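Local coordinates for aldehyde dehydrogenase family protein (Pseudomonas syringae pv. tomato, PDB 5IUV), which is an NAD+-binding indole-3-acetaldehyde dehydrogenase that probably oxidises indole-3-acetaldehyde to the auxin indole-3-acetic acid, a synthesis that contributes to virulence, at residues A[307-312]-A[408-413]; A[22-27]-A[218-223]; A[151-156]-A[492-497]; A[82-87]-A[134-139]. All blocks are in the same frame, centred on the assembly; numbering follows the deposited sequence.

In the fold
Four contacts illustrate how an aldehyde dehydrogenase joins distant parts of its fold by closing loops of very different length. From the N terminus, contact 2 opens at strand 22-24. Contact 4 then opens and closes within that loop, tying helix 80-96 to the loop that follows helix 113-134. Strand 149-164 opens contact 3 before contact 2 closes on strand 217-219, so these two cross; both reach the same mixed sheet. Contact 1 is nested inside the loop of contact 3 and pairs strands 307-311 and 406-412 in the second large sheet. The C-terminal strand finally closes contact 3. Contacts 3 and 4 both touch the third subunit, with about 6 Å between their nearest atoms.

Contact 1. Residues A[307-312]-A[408-413]; sequences RLLVER and SVLTFD
Leu308 and Leu410 sit at the heart of two neighbouring parallel strands in the sheet of the catalytic domain of the aldehyde dehydrogenase fold. Leu308 N donates a hydrogen bond to Ser408 O at 2.8 Å, and Leu308 O receives Leu410 N, so that one residue bonds to two residues of the partner strand, as parallel pairing requires. Val310 N repeats the pattern on Leu410 O at 2.9 Å. Phe412 N reaches Val310 O at a longer 3.3 Å and from above the carbonyl plane. The Phe412 ring folds back over strand 307-311 because its CG stands between backbone N and carbonyl carbon (chi1 65°). One ring face lies against Glu311 CA, 3.8 Å from the centroid, while Leu309 O approaches in plane at the edge. On the same side of the sheet Leu309 CD1 touches Leu410 CD1 at 4.1 Å. Beyond the strand, Arg312 NH2 meets Thr411 OG1 at 2.9 Å, close to the guanidinium plane, and Arg312 NE adds a weak bond to that oxygen. Helix 415-423 packs over the Leu309 face, helix 312-326 on Val310 and Thr411 from the reverse. Ala278 N holds Glu311 OE1, whereas OE2 takes a water that also donates to Asp413 O.

Contact 2. Residues A[22-27]-A[218-223]; sequences AFIQGE and NVLPGY
Phe23 and Val219 form a single antiparallel hydrogen-bonded pair. Phe23 N donates to Val219 O at 2.9 Å and Val219 N returns a bond to Phe23 O at 2.8 Å. A side chain carries the polar pairing one step further: Asn218 OD1 accepts Gln25 N at 2.9 Å, with the donor 42° out of the amide's carbonyl plane. A water that accepts a hydrogen bond from Gly26 N also lies within hydrogen-bonding reach of this oxygen, so the two residues at the corner of the type I' turn are tied to the asparagine, one directly and the other probably through water. Its ND2 is bonded to Ser65 OG, which leaves both ends of the amide engaged. Apolar contacts lie toward the other end. Ala22 CB rests on Pro221 CD at 3.7 Å, and Leu220 CD2 meets Ile24 CD1, also at 3.7 Å, where the two side chains run obliquely past one another. Helix 198-210 packs against Phe23 and Val219, while helix 56-72 meets Ile24 and Leu220. Gly222 O accepts Lys191 NZ, a residue that binds NAD+. An N-terminal beta hairpin thus adds its first strand antiparallel to the edge of the parallel, Rossmann-like sheet of the NAD-binding domain.

Contact 3. Residues A[151-156]-A[492-497]; sequences GLVTRE and STWIKL
Strand segments 151-156 and 492-496 run antiparallel, their axes 163° apart, with Leu152 and Thr493 as a hydrogen-bonded pair. Leu152 N donates to Thr493 O at 2.8 Å, and Thr493 N answers on Leu152 O at 2.8 Å. The flanking pairs, Gly151 with Trp494 and Val153 with Ser492, are non-hydrogen-bonded. On their face of the sheet the six-membered ring of Trp494 is laid flat over the bare backbone of Gly151: CA stands 3.4 Å from the centroid, nearly on the ring normal, a close CH-pi contact that depends on glycine having no side chain. The indole swings across the strand through an unusual chi1 of -111°, and Val153 CG2 meets its edge in plane, 3.9 Å from Trp494 CZ3. On the reverse face a water is hydrogen-bonded to Thr493 OG1 at 2.7 Å and to Thr154 OG1, with a weak bond to Leu152 O. Ser492 OG instead reaches Pro466 O of the second subunit. Leu152 packs on Leu152 of the fourth subunit. Residues Ser492 to Ile495 also pair in parallel with a strand of the second subunit, the continuous intersubunit sheet characteristic of the oligomerisation domain in tetrameric aldehyde dehydrogenases.

Contact 4. Residues A[82-87]-A[134-139]; sequences KRKATM and AIDKLY
A salt-bridge network of Lys84, Asp136 and Lys137 joins helix 80-96 to the turn that follows helix 113-134. Lys84 NZ donates to Asp136 OD2 at 2.8 Å, and this oxygen accepts through its syn lone pair, on the side of the other carboxylate oxygen. That second oxygen, OD1, takes Lys137 NZ at 2.8 Å, also from the syn side but 28° out of the carboxylate plane. One aspartate therefore receives a lysine on each oxygen, and the two ammonium groups are drawn to within 3.9 Å of each other, NZ to NZ. Lys84 reaches across with CG anti to the backbone N (chi1 169°), then bends at chi3 to bring its ammonium group onto the carboxylate at about a right angle to the aspartate side chain. The network belongs to a subunit interface of the aldehyde dehydrogenase tetramer: Glu133 of the third subunit forms salt bridges with both lysines, a second negative charge that should offset their closeness, and Trp130 of that subunit makes a cation-pi contact with Lys137. Next to the charges, Ile135 CD1 pushes into the helix surface, 3.7 Å from Arg83 CB and 3.6 Å from Lys84 N. The arginine crosses the isoleucine at about a right angle, placing NH2 3.9 Å from Ile135 CG2. Leu78 O receives Arg83 NH1, and Ser183 O, in helix 170-183, receives Arg83 NE.

Contact 1. Residues A[307-312]-A[408-413]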
loop_
_atom_site.group_PDB
_atom_site.type_symbol
_atom_site.label_atom_id
_atom_site.label_comp_id
_atom_site.label_asym_id
_atom_site.label_seq_id
_atom_site.Cartn_x
_atom_site.Cartn_y
_atom_site.Cartn_z
ATOM N N ARG A 307 22.001 -20.260 20.343
ATOM C CA ARG A 307 23.248 -20.582 19.659
ATOM C C ARG A 307 24.028 -19.304 19.417
ATOM O O ARG A 307 23.600 -18.438 18.659
ATOM C CB ARG A 307 23.004 -21.302 18.328
ATOM C CG ARG A 307 22.444 -22.707 18.469
ATOM C CD ARG A 307 22.319 -23.379 17.114
ATOM N NE ARG A 307 21.344 -22.706 16.266
ATOM C CZ ARG A 307 21.413 -22.676 14.938
ATOM N NH1 ARG A 307 22.410 -23.290 14.310
ATOM N NH2 ARG A 307 20.486 -22.034 14.241
ATOM N N LEU A 308 25.170 -19.197 20.082
ATOM C CA LEU A 308 26.080 -18.083 19.892
ATOM C C LEU A 308 27.180 -18.494 18.922
ATOM O O LEU A 308 27.997 -19.352 19.242
ATOM C CB LEU A 308 26.677 -17.650 21.232
ATOM C CG LEU A 308 27.640 -16.465 21.197
ATOM C CD1 LEU A 308 26.897 -15.212 20.765
ATOM C CD2 LEU A 308 28.301 -16.274 22.566
ATOM N N LEU A 309 27.185 -17.885 17.739
ATOM C CA LEU A 309 28.188 -18.161 16.712
ATOM C C LEU A 309 29.214 -17.034 16.699
ATOM O O LEU A 309 28.883 -15.892 16.370
ATOM C CB LEU A 309 27.541 -18.301 15.326
ATOM C CG LEU A 309 26.828 -19.607 14.955
ATOM C CD1 LEU A 309 25.738 -19.983 15.951
ATOM C CD2 LEU A 309 26.259 -19.530 13.547
ATOM N N VAL A 310 30.454 -17.344 17.059
ATOM C CA VAL A 310 31.467 -16.299 17.167
ATOM C C VAL A 310 32.628 -16.537 16.207
ATOM O O VAL A 310 33.152 -17.647 16.123
ATOM C CB VAL A 310 31.993 -16.184 18.621
ATOM C CG1 VAL A 310 32.309 -17.549 19.185
ATOM C CG2 VAL A 310 33.211 -15.274 18.692
ATOM N N GLU A 311 33.010 -15.494 15.470
ATOM C CA GLU A 311 34.153 -15.586 14.567
ATOM C C GLU A 311 35.375 -15.994 15.385
ATOM O O GLU A 311 35.644 -15.422 16.445
ATOM C CB GLU A 311 34.392 -14.261 13.834
ATOM C CG GLU A 311 35.418 -14.357 12.710
ATOM C CD GLU A 311 35.355 -13.186 11.740
ATOM O OE1 GLU A 311 34.488 -12.299 11.912
ATOM O OE2 GLU A 311 36.178 -13.158 10.803
ATOM N N ARG A 312 36.098 -16.998 14.902
ATOM C CA ARG A 312 37.103 -17.666 15.726
ATOM C C ARG A 312 38.188 -16.714 16.244
ATOM O O ARG A 312 38.649 -16.861 17.371
ATOM C CB ARG A 312 37.740 -18.819 14.949
ATOM C CG ARG A 312 38.655 -19.693 15.797
ATOM C CD ARG A 312 38.841 -21.070 15.183
ATOM N NE ARG A 312 37.577 -21.796 15.088
ATOM C CZ ARG A 312 37.032 -22.194 13.943
ATOM N NH1 ARG A 312 37.652 -21.949 12.795
ATOM N NH2 ARG A 312 35.870 -22.843 13.947
ATOM N N SER A 408 24.666 -22.411 23.886
ATOM C CA SER A 408 25.666 -23.169 23.131
ATOM C C SER A 408 26.571 -22.217 22.360
ATOM O O SER A 408 26.095 -21.323 21.661
ATOM C CB SER A 408 25.003 -24.155 22.165
ATOM O OG SER A 408 24.296 -25.162 22.872
ATOM N N VAL A 409 27.879 -22.406 22.488
ATOM C CA VAL A 409 28.826 -21.525 21.808
ATOM C C VAL A 409 29.564 -22.247 20.682
ATOM O O VAL A 409 30.252 -23.240 20.915
ATOM C CB VAL A 409 29.856 -20.941 22.790
ATOM C CG1 VAL A 409 30.818 -20.015 22.049
ATOM C CG2 VAL A 409 29.150 -20.203 23.924
ATOM N N LEU A 410 29.427 -21.725 19.463
ATOM C CA LEU A 410 30.045 -22.328 18.285
ATOM C C LEU A 410 30.977 -21.326 17.610
ATOM O O LEU A 410 30.801 -20.114 17.761
ATOM C CB LEU A 410 28.981 -22.799 17.289
ATOM C CG LEU A 410 27.856 -23.738 17.747
ATOM C CD1 LEU A 410 26.727 -22.999 18.469
ATOM C CD2 LEU A 410 27.311 -24.539 16.563
ATOM N N THR A 411 31.964 -21.819 16.865
ATOM C CA THR A 411 32.864 -20.917 16.146
ATOM C C THR A 411 32.781 -21.105 14.634
ATOM O O THR A 411 32.314 -22.135 14.151
ATOM C CB THR A 411 34.335 -21.086 16.596
ATOM O OG1 THR A 411 34.716 -22.466 16.536
ATOM C CG2 THR A 411 34.519 -20.575 18.017
ATOM N N PHE A 412 33.218 -20.085 13.901
ATOM C CA PHE A 412 33.302 -20.127 12.439
ATOM C C PHE A 412 34.464 -19.248 11.992
ATOM O O PHE A 412 34.966 -18.441 12.782
ATOM C CB PHE A 412 31.995 -19.653 11.793
ATOM C CG PHE A 412 31.673 -18.203 12.062
ATOM C CD1 PHE A 412 32.168 -17.198 11.241
ATOM C CD2 PHE A 412 30.874 -17.846 13.133
ATOM C CE1 PHE A 412 31.877 -15.865 11.495
ATOM C CE2 PHE A 412 30.580 -16.513 13.387
ATOM C CZ PHE A 412 31.080 -15.530 12.571
ATOM N N ASP A 413 34.881 -19.382 10.734
ATOM C CA ASP A 413 36.003 -18.590 10.221
ATOM C C ASP A 413 35.674 -17.754 8.981
ATOM O O ASP A 413 36.460 -16.886 8.595
ATOM C CB ASP A 413 37.201 -19.497 9.909
ATOM C CG ASP A 413 36.854 -20.628 8.961
ATOM O OD1 ASP A 413 35.806 -20.561 8.280
ATOM O OD2 ASP A 413 37.640 -21.597 8.898
HETATM O O HOH W 1 37.794 -15.269 10.240
#

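Contact 2. Residues A[22-27]-A[218-223]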
loop_
_atom_site.group_PDB
_atom_site.type_symbol
_atom_site.label_atom_id
_atom_site.label_comp_id
_atom_site.label_asym_id
_atom_site.label_seq_id
_atom_site.Cartn_x
_atom_site.Cartn_y
_atom_site.Cartn_z
ATOM N N ALA A 22 -13.859 -20.008 34.564
ATOM C CA ALA A 22 -13.909 -19.712 33.136
ATOM C C ALA A 22 -14.799 -18.494 32.922
ATOM O O ALA A 22 -15.486 -18.060 33.849
ATOM C CB ALA A 22 -14.427 -20.914 32.352
ATOM N N PHE A 23 -14.782 -17.934 31.715
ATOM C CA PHE A 23 -15.608 -16.767 31.408
ATOM C C PHE A 23 -16.335 -16.985 30.090
ATOM O O PHE A 23 -15.710 -17.126 29.044
ATOM C CB PHE A 23 -14.756 -15.498 31.344
ATOM C CG PHE A 23 -15.555 -14.211 31.354
ATOM C CD1 PHE A 23 -15.906 -13.583 30.163
ATOM C CD2 PHE A 23 -15.927 -13.619 32.552
ATOM C CE1 PHE A 23 -16.625 -12.392 30.166
ATOM C CE2 PHE A 23 -16.649 -12.431 32.564
ATOM C CZ PHE A 23 -16.990 -11.813 31.367
ATOM N N ILE A 24 -17.660 -17.022 30.140
ATOM C CA ILE A 24 -18.447 -17.273 28.941
ATOM C C ILE A 24 -19.680 -16.379 28.937
ATOM O O ILE A 24 -20.395 -16.317 29.942
ATOM C CB ILE A 24 -18.899 -18.749 28.844
ATOM C CG1 ILE A 24 -17.701 -19.692 28.792
ATOM C CG2 ILE A 24 -19.768 -18.953 27.606
ATOM C CD1 ILE A 24 -18.072 -21.152 28.948
ATOM N N GLN A 25 -19.912 -15.688 27.823
ATOM C CA GLN A 25 -21.102 -14.849 27.648
ATOM C C GLN A 25 -21.253 -13.838 28.801
ATOM O O GLN A 25 -22.304 -13.728 29.431
ATOM C CB GLN A 25 -22.351 -15.738 27.508
ATOM C CG GLN A 25 -23.640 -15.017 27.064
ATOM C CD GLN A 25 -23.491 -14.257 25.755
ATOM O OE1 GLN A 25 -22.773 -14.679 24.845
ATOM N NE2 GLN A 25 -24.182 -13.129 25.651
ATOM N N GLY A 26 -20.171 -13.116 29.077
ATOM C CA GLY A 26 -20.202 -12.015 30.018
ATOM C C GLY A 26 -20.189 -12.378 31.492
ATOM O O GLY A 26 -20.322 -11.488 32.331
ATOM N N GLU A 27 -20.028 -13.664 31.816
ATOM C CA GLU A 27 -20.049 -14.113 33.215
ATOM C C GLU A 27 -18.996 -15.166 33.520
ATOM O O GLU A 27 -18.724 -16.039 32.701
ATOM C CB GLU A 27 -21.431 -14.676 33.589
ATOM C CG GLU A 27 -22.542 -13.636 33.634
ATOM C CD GLU A 27 -23.877 -14.217 34.077
ATOM O OE1 GLU A 27 -23.940 -15.425 34.378
ATOM O OE2 GLU A 27 -24.866 -13.457 34.126
ATOM N N ASN A 218 -14.471 -14.866 25.239
ATOM C CA ASN A 218 -14.693 -15.929 26.203
ATOM C C ASN A 218 -13.350 -16.553 26.547
ATOM O O ASN A 218 -12.489 -16.664 25.677
ATOM C CB ASN A 218 -15.650 -16.991 25.647
ATOM C CG ASN A 218 -17.066 -16.466 25.446
ATOM O OD1 ASN A 218 -17.522 -15.575 26.164
ATOM N ND2 ASN A 218 -17.768 -17.025 24.464
ATOM N N VAL A 219 -13.170 -16.958 27.800
ATOM C CA VAL A 219 -11.893 -17.525 28.243
ATOM C C VAL A 219 -12.087 -18.908 28.873
ATOM O O VAL A 219 -12.843 -19.059 29.835
ATOM C CB VAL A 219 -11.188 -16.606 29.259
ATOM C CG1 VAL A 219 -9.874 -17.243 29.733
ATOM C CG2 VAL A 219 -10.928 -15.232 28.637
ATOM N N LEU A 220 -11.400 -19.907 28.333
ATOM C CA LEU A 220 -11.533 -21.280 28.820
ATOM C C LEU A 220 -10.216 -21.847 29.355
ATOM O O LEU A 220 -9.403 -22.370 28.590
ATOM C CB LEU A 220 -12.056 -22.184 27.705
ATOM C CG LEU A 220 -13.371 -21.786 27.037
ATOM C CD1 LEU A 220 -13.773 -22.825 25.982
ATOM C CD2 LEU A 220 -14.466 -21.610 28.087
ATOM N N PRO A 221 -9.993 -21.737 30.674
ATOM C CA PRO A 221 -8.813 -22.395 31.242
ATOM C C PRO A 221 -8.987 -23.911 31.218
ATOM O O PRO A 221 -10.119 -24.401 31.205
ATOM C CB PRO A 221 -8.754 -21.852 32.673
ATOM C CG PRO A 221 -10.164 -21.452 32.982
ATOM C CD PRO A 221 -10.768 -20.999 31.688
ATOM N N GLY A 222 -7.884 -24.643 31.173
ATOM C CA GLY A 222 -7.946 -26.092 31.103
ATOM C C GLY A 222 -6.788 -26.662 30.309
ATOM O O GLY A 222 -5.970 -25.917 29.783
ATOM N N TYR A 223 -6.720 -27.991 30.226
ATOM C CA TYR A 223 -5.594 -28.660 29.591
ATOM C C TYR A 223 -5.658 -28.595 28.075
ATOM O O TYR A 223 -6.735 -28.480 27.492
ATOM C CB TYR A 223 -5.523 -30.116 30.048
ATOM C CG TYR A 223 -5.324 -30.246 31.536
ATOM C CD1 TYR A 223 -4.114 -29.903 32.120
ATOM C CD2 TYR A 223 -6.350 -30.689 32.360
ATOM C CE1 TYR A 223 -3.923 -30.009 33.489
ATOM C CE2 TYR A 223 -6.167 -30.799 33.735
ATOM C CZ TYR A 223 -4.954 -30.455 34.288
ATOM O OH TYR A 223 -4.764 -30.564 35.645
HETATM O O HOH W 2 -18.029 -12.925 27.070
#

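Contact 3. Residues A[151-156]-A[492-497]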
loop_
_atom_site.group_PDB
_atom_site.type_symbol
_atom_site.label_atom_id
_atom_site.label_comp_id
_atom_site.label_asym_id
_atom_site.label_seq_id
_atom_site.Cartn_x
_atom_site.Cartn_y
_atom_site.Cartn_z
ATOM N N GLY A 151 -14.543 -2.944 -9.286
ATOM C CA GLY A 151 -13.982 -4.111 -8.630
ATOM C C GLY A 151 -13.482 -3.758 -7.250
ATOM O O GLY A 151 -12.517 -3.003 -7.113
ATOM N N LEU A 152 -14.142 -4.297 -6.229
ATOM C CA LEU A 152 -13.747 -4.052 -4.844
ATOM C C LEU A 152 -13.042 -5.258 -4.269
ATOM O O LEU A 152 -13.495 -6.386 -4.440
ATOM C CB LEU A 152 -14.958 -3.715 -3.982
ATOM C CG LEU A 152 -15.815 -2.558 -4.487
ATOM C CD1 LEU A 152 -16.948 -2.297 -3.520
ATOM C CD2 LEU A 152 -14.949 -1.305 -4.686
ATOM N N VAL A 153 -11.932 -5.022 -3.584
ATOM C CA VAL A 153 -11.226 -6.095 -2.899
ATOM C C VAL A 153 -11.149 -5.722 -1.432
ATOM O O VAL A 153 -10.357 -4.861 -1.053
ATOM C CB VAL A 153 -9.809 -6.313 -3.479
ATOM C CG1 VAL A 153 -9.092 -7.434 -2.728
ATOM C CG2 VAL A 153 -9.891 -6.620 -4.963
ATOM N N THR A 154 -11.995 -6.344 -0.615
ATOM C CA THR A 154 -12.148 -5.930 0.773
ATOM C C THR A 154 -11.848 -7.070 1.735
ATOM O O THR A 154 -11.755 -8.230 1.329
ATOM C CB THR A 154 -13.573 -5.408 1.048
ATOM O OG1 THR A 154 -14.521 -6.450 0.794
ATOM C CG2 THR A 154 -13.889 -4.216 0.150
ATOM N N ARG A 155 -11.706 -6.726 3.011
ATOM C CA ARG A 155 -11.434 -7.702 4.054
ATOM C C ARG A 155 -12.553 -7.723 5.083
ATOM O O ARG A 155 -13.055 -6.675 5.481
ATOM C CB ARG A 155 -10.104 -7.395 4.744
ATOM C CG ARG A 155 -8.910 -7.541 3.824
ATOM C CD ARG A 155 -7.619 -7.272 4.559
ATOM N NE ARG A 155 -6.474 -7.791 3.824
ATOM C CZ ARG A 155 -6.096 -9.067 3.832
ATOM N NH1 ARG A 155 -6.777 -9.969 4.538
ATOM N NH2 ARG A 155 -5.036 -9.438 3.129
ATOM N N GLU A 156 -12.937 -8.920 5.506
ATOM C CA GLU A 156 -13.996 -9.093 6.488
ATOM C C GLU A 156 -13.517 -10.042 7.571
ATOM O O GLU A 156 -12.729 -10.937 7.293
ATOM C CB GLU A 156 -15.260 -9.641 5.822
ATOM C CG GLU A 156 -15.784 -8.769 4.687
ATOM C CD GLU A 156 -16.921 -9.423 3.930
ATOM O OE1 GLU A 156 -17.177 -10.622 4.170
ATOM O OE2 GLU A 156 -17.560 -8.733 3.110
ATOM N N SER A 492 -13.635 -10.430 -3.293
ATOM C CA SER A 492 -13.636 -9.685 -4.539
ATOM C C SER A 492 -15.061 -9.441 -4.993
ATOM O O SER A 492 -15.733 -10.371 -5.432
ATOM C CB SER A 492 -12.873 -10.441 -5.623
ATOM O OG SER A 492 -11.484 -10.413 -5.374
ATOM N N THR A 493 -15.519 -8.198 -4.896
ATOM C CA THR A 493 -16.871 -7.857 -5.328
ATOM C C THR A 493 -16.790 -7.138 -6.668
ATOM O O THR A 493 -16.362 -5.985 -6.736
ATOM C CB THR A 493 -17.605 -6.982 -4.285
ATOM O OG1 THR A 493 -17.611 -7.652 -3.020
ATOM C CG2 THR A 493 -19.043 -6.731 -4.705
ATOM N N TRP A 494 -17.152 -7.840 -7.737
ATOM C CA TRP A 494 -17.083 -7.267 -9.079
ATOM C C TRP A 494 -18.472 -6.876 -9.580
ATOM O O TRP A 494 -19.340 -7.722 -9.790
ATOM C CB TRP A 494 -16.401 -8.240 -10.051
ATOM C CG TRP A 494 -15.052 -7.738 -10.505
ATOM C CD1 TRP A 494 -14.693 -7.367 -11.772
ATOM C CD2 TRP A 494 -13.899 -7.522 -9.681
ATOM N NE1 TRP A 494 -13.378 -6.948 -11.787
ATOM C CE2 TRP A 494 -12.870 -7.030 -10.515
ATOM C CE3 TRP A 494 -13.632 -7.705 -8.320
ATOM C CZ2 TRP A 494 -11.597 -6.725 -10.035
ATOM C CZ3 TRP A 494 -12.370 -7.383 -7.840
ATOM C CH2 TRP A 494 -11.368 -6.902 -8.697
ATOM N N ILE A 495 -18.654 -5.577 -9.777
ATOM C CA ILE A 495 -19.960 -5.005 -10.045
ATOM C C ILE A 495 -20.054 -4.494 -11.467
ATOM O O ILE A 495 -19.295 -3.609 -11.868
ATOM C CB ILE A 495 -20.264 -3.845 -9.071
ATOM C CG1 ILE A 495 -20.215 -4.338 -7.624
ATOM C CG2 ILE A 495 -21.615 -3.198 -9.395
ATOM C CD1 ILE A 495 -20.120 -3.223 -6.607
ATOM N N LYS A 496 -20.986 -5.042 -12.237
ATOM C CA LYS A 496 -21.190 -4.540 -13.588
ATOM C C LYS A 496 -22.117 -3.331 -13.562
ATOM O O LYS A 496 -23.192 -3.358 -12.949
ATOM C CB LYS A 496 -21.757 -5.623 -14.510
ATOM C CG LYS A 496 -21.872 -5.152 -15.947
ATOM C CD LYS A 496 -22.306 -6.254 -16.872
ATOM C CE LYS A 496 -22.283 -5.780 -18.320
ATOM N NZ LYS A 496 -22.368 -6.935 -19.245
ATOM N N LEU A 497 -21.686 -2.268 -14.227
ATOM C CA LEU A 497 -22.406 -1.001 -14.217
ATOM C C LEU A 497 -23.068 -0.741 -15.569
ATOM O O LEU A 497 -24.072 -0.029 -15.650
ATOM C CB LEU A 497 -21.452 0.147 -13.866
ATOM C CG LEU A 497 -20.694 0.030 -12.538
ATOM C CD1 LEU A 497 -19.613 1.104 -12.439
ATOM C CD2 LEU A 497 -21.650 0.109 -11.345
HETATM O O HOH W 3 -15.300 -6.845 -1.928
#

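Contact 4. Residues A[82-87]-A[134-139]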
loop_
_atom_site.group_PDB
_atom_site.type_symbol
_atom_site.label_atom_id
_atom_site.label_comp_id
_atom_site.label_asym_id
_atom_site.label_seq_id
_atom_site.Cartn_x
_atom_site.Cartn_y
_atom_site.Cartn_z
ATOM N N LYS A 82 -15.301 3.397 16.725
ATOM C CA LYS A 82 -15.775 2.957 18.036
ATOM C C LYS A 82 -15.030 1.708 18.526
ATOM O O LYS A 82 -14.747 1.588 19.712
ATOM C CB LYS A 82 -17.284 2.694 18.004
ATOM C CG LYS A 82 -18.145 3.948 17.866
ATOM C CD LYS A 82 -19.578 3.554 17.500
ATOM C CE LYS A 82 -20.570 4.685 17.732
ATOM N NZ LYS A 82 -20.193 5.920 16.999
ATOM N N ARG A 83 -14.704 0.781 17.623
ATOM C CA ARG A 83 -13.893 -0.377 18.011
ATOM C C ARG A 83 -12.510 0.074 18.475
ATOM O O ARG A 83 -11.975 -0.446 19.446
ATOM C CB ARG A 83 -13.756 -1.380 16.860
ATOM C CG ARG A 83 -15.081 -1.987 16.441
ATOM C CD ARG A 83 -14.938 -3.385 15.872
ATOM N NE ARG A 83 -13.959 -3.494 14.791
ATOM C CZ ARG A 83 -14.155 -3.080 13.546
ATOM N NH1 ARG A 83 -15.287 -2.479 13.207
ATOM N NH2 ARG A 83 -13.204 -3.246 12.640
ATOM N N LYS A 84 -11.939 1.035 17.763
ATOM C CA LYS A 84 -10.675 1.642 18.148
ATOM C C LYS A 84 -10.734 2.189 19.577
ATOM O O LYS A 84 -9.870 1.883 20.400
ATOM C CB LYS A 84 -10.305 2.768 17.172
ATOM C CG LYS A 84 -9.134 3.628 17.633
ATOM C CD LYS A 84 -8.719 4.683 16.581
ATOM C CE LYS A 84 -9.809 5.738 16.397
ATOM N NZ LYS A 84 -9.390 6.855 15.486
ATOM N N ALA A 85 -11.751 2.998 19.864
ATOM C CA ALA A 85 -11.902 3.608 21.189
ATOM C C ALA A 85 -12.006 2.556 22.292
ATOM O O ALA A 85 -11.427 2.707 23.365
ATOM C CB ALA A 85 -13.131 4.528 21.217
ATOM N N THR A 86 -12.746 1.491 22.017
ATOM C CA THR A 86 -12.921 0.415 22.985
ATOM C C THR A 86 -11.611 -0.334 23.222
ATOM O O THR A 86 -11.271 -0.640 24.364
ATOM C CB THR A 86 -14.009 -0.569 22.521
ATOM O OG1 THR A 86 -15.249 0.132 22.399
ATOM C CG2 THR A 86 -14.185 -1.715 23.513
ATOM N N MET A 87 -10.870 -0.612 22.150
ATOM C CA MET A 87 -9.592 -1.323 22.281
ATOM C C MET A 87 -8.577 -0.511 23.079
ATOM O O MET A 87 -7.803 -1.059 23.871
ATOM C CB MET A 87 -9.018 -1.680 20.900
ATOM C CG MET A 87 -9.808 -2.759 20.142
ATOM S SD MET A 87 -9.986 -4.312 21.053
ATOM C CE MET A 87 -8.286 -4.884 21.139
ATOM N N ALA A 134 -4.810 1.234 14.813
ATOM C CA ALA A 134 -4.592 0.932 13.400
ATOM C C ALA A 134 -5.883 0.711 12.621
ATOM O O ALA A 134 -5.888 0.820 11.394
ATOM C CB ALA A 134 -3.693 -0.304 13.261
ATOM N N ILE A 135 -6.959 0.382 13.331
ATOM C CA ILE A 135 -8.204 -0.059 12.697
ATOM C C ILE A 135 -8.658 0.842 11.544
ATOM O O ILE A 135 -8.895 0.359 10.433
ATOM C CB ILE A 135 -9.351 -0.153 13.724
ATOM C CG1 ILE A 135 -9.126 -1.337 14.669
ATOM C CG2 ILE A 135 -10.682 -0.309 13.018
ATOM C CD1 ILE A 135 -10.155 -1.408 15.817
ATOM N N ASP A 136 -8.769 2.144 11.796
ATOM C CA ASP A 136 -9.286 3.037 10.763
ATOM C C ASP A 136 -8.176 3.708 9.967
ATOM O O ASP A 136 -8.424 4.688 9.260
ATOM C CB ASP A 136 -10.224 4.088 11.374
ATOM C CG ASP A 136 -9.569 4.906 12.476
ATOM O OD1 ASP A 136 -8.429 4.599 12.877
ATOM O OD2 ASP A 136 -10.223 5.853 12.964
ATOM N N LYS A 137 -6.957 3.177 10.073
ATOM C CA LYS A 137 -5.850 3.615 9.228
ATOM C C LYS A 137 -5.629 2.608 8.102
ATOM O O LYS A 137 -4.823 2.837 7.207
ATOM C CB LYS A 137 -4.557 3.785 10.042
ATOM C CG LYS A 137 -4.737 4.511 11.381
ATOM C CD LYS A 137 -5.321 5.898 11.201
ATOM C CE LYS A 137 -5.330 6.664 12.525
ATOM N NZ LYS A 137 -6.085 5.935 13.589
ATOM N N LEU A 138 -6.348 1.490 8.159
ATOM C CA LEU A 138 -6.242 0.460 7.130
ATOM C C LEU A 138 -7.216 0.724 5.987
ATOM O O LEU A 138 -8.377 1.039 6.222
ATOM C CB LEU A 138 -6.509 -0.925 7.723
ATOM C CG LEU A 138 -5.469 -1.417 8.725
ATOM C CD1 LEU A 138 -5.999 -2.625 9.481
ATOM C CD2 LEU A 138 -4.182 -1.753 7.984
ATOM N N TYR A 139 -6.735 0.594 4.755
ATOM C CA TYR A 139 -7.584 0.750 3.580
ATOM C C TYR A 139 -7.596 -0.539 2.771
ATOM O O TYR A 139 -6.568 -1.201 2.636
ATOM C CB TYR A 139 -7.102 1.920 2.709
ATOM C CG TYR A 139 -7.318 3.287 3.336
ATOM C CD1 TYR A 139 -6.469 3.756 4.336
ATOM C CD2 TYR A 139 -8.363 4.105 2.926
ATOM C CE1 TYR A 139 -6.663 4.993 4.916
ATOM C CE2 TYR A 139 -8.563 5.353 3.496
ATOM C CZ TYR A 139 -7.703 5.793 4.489
ATOM O OH TYR A 139 -7.887 7.031 5.072
#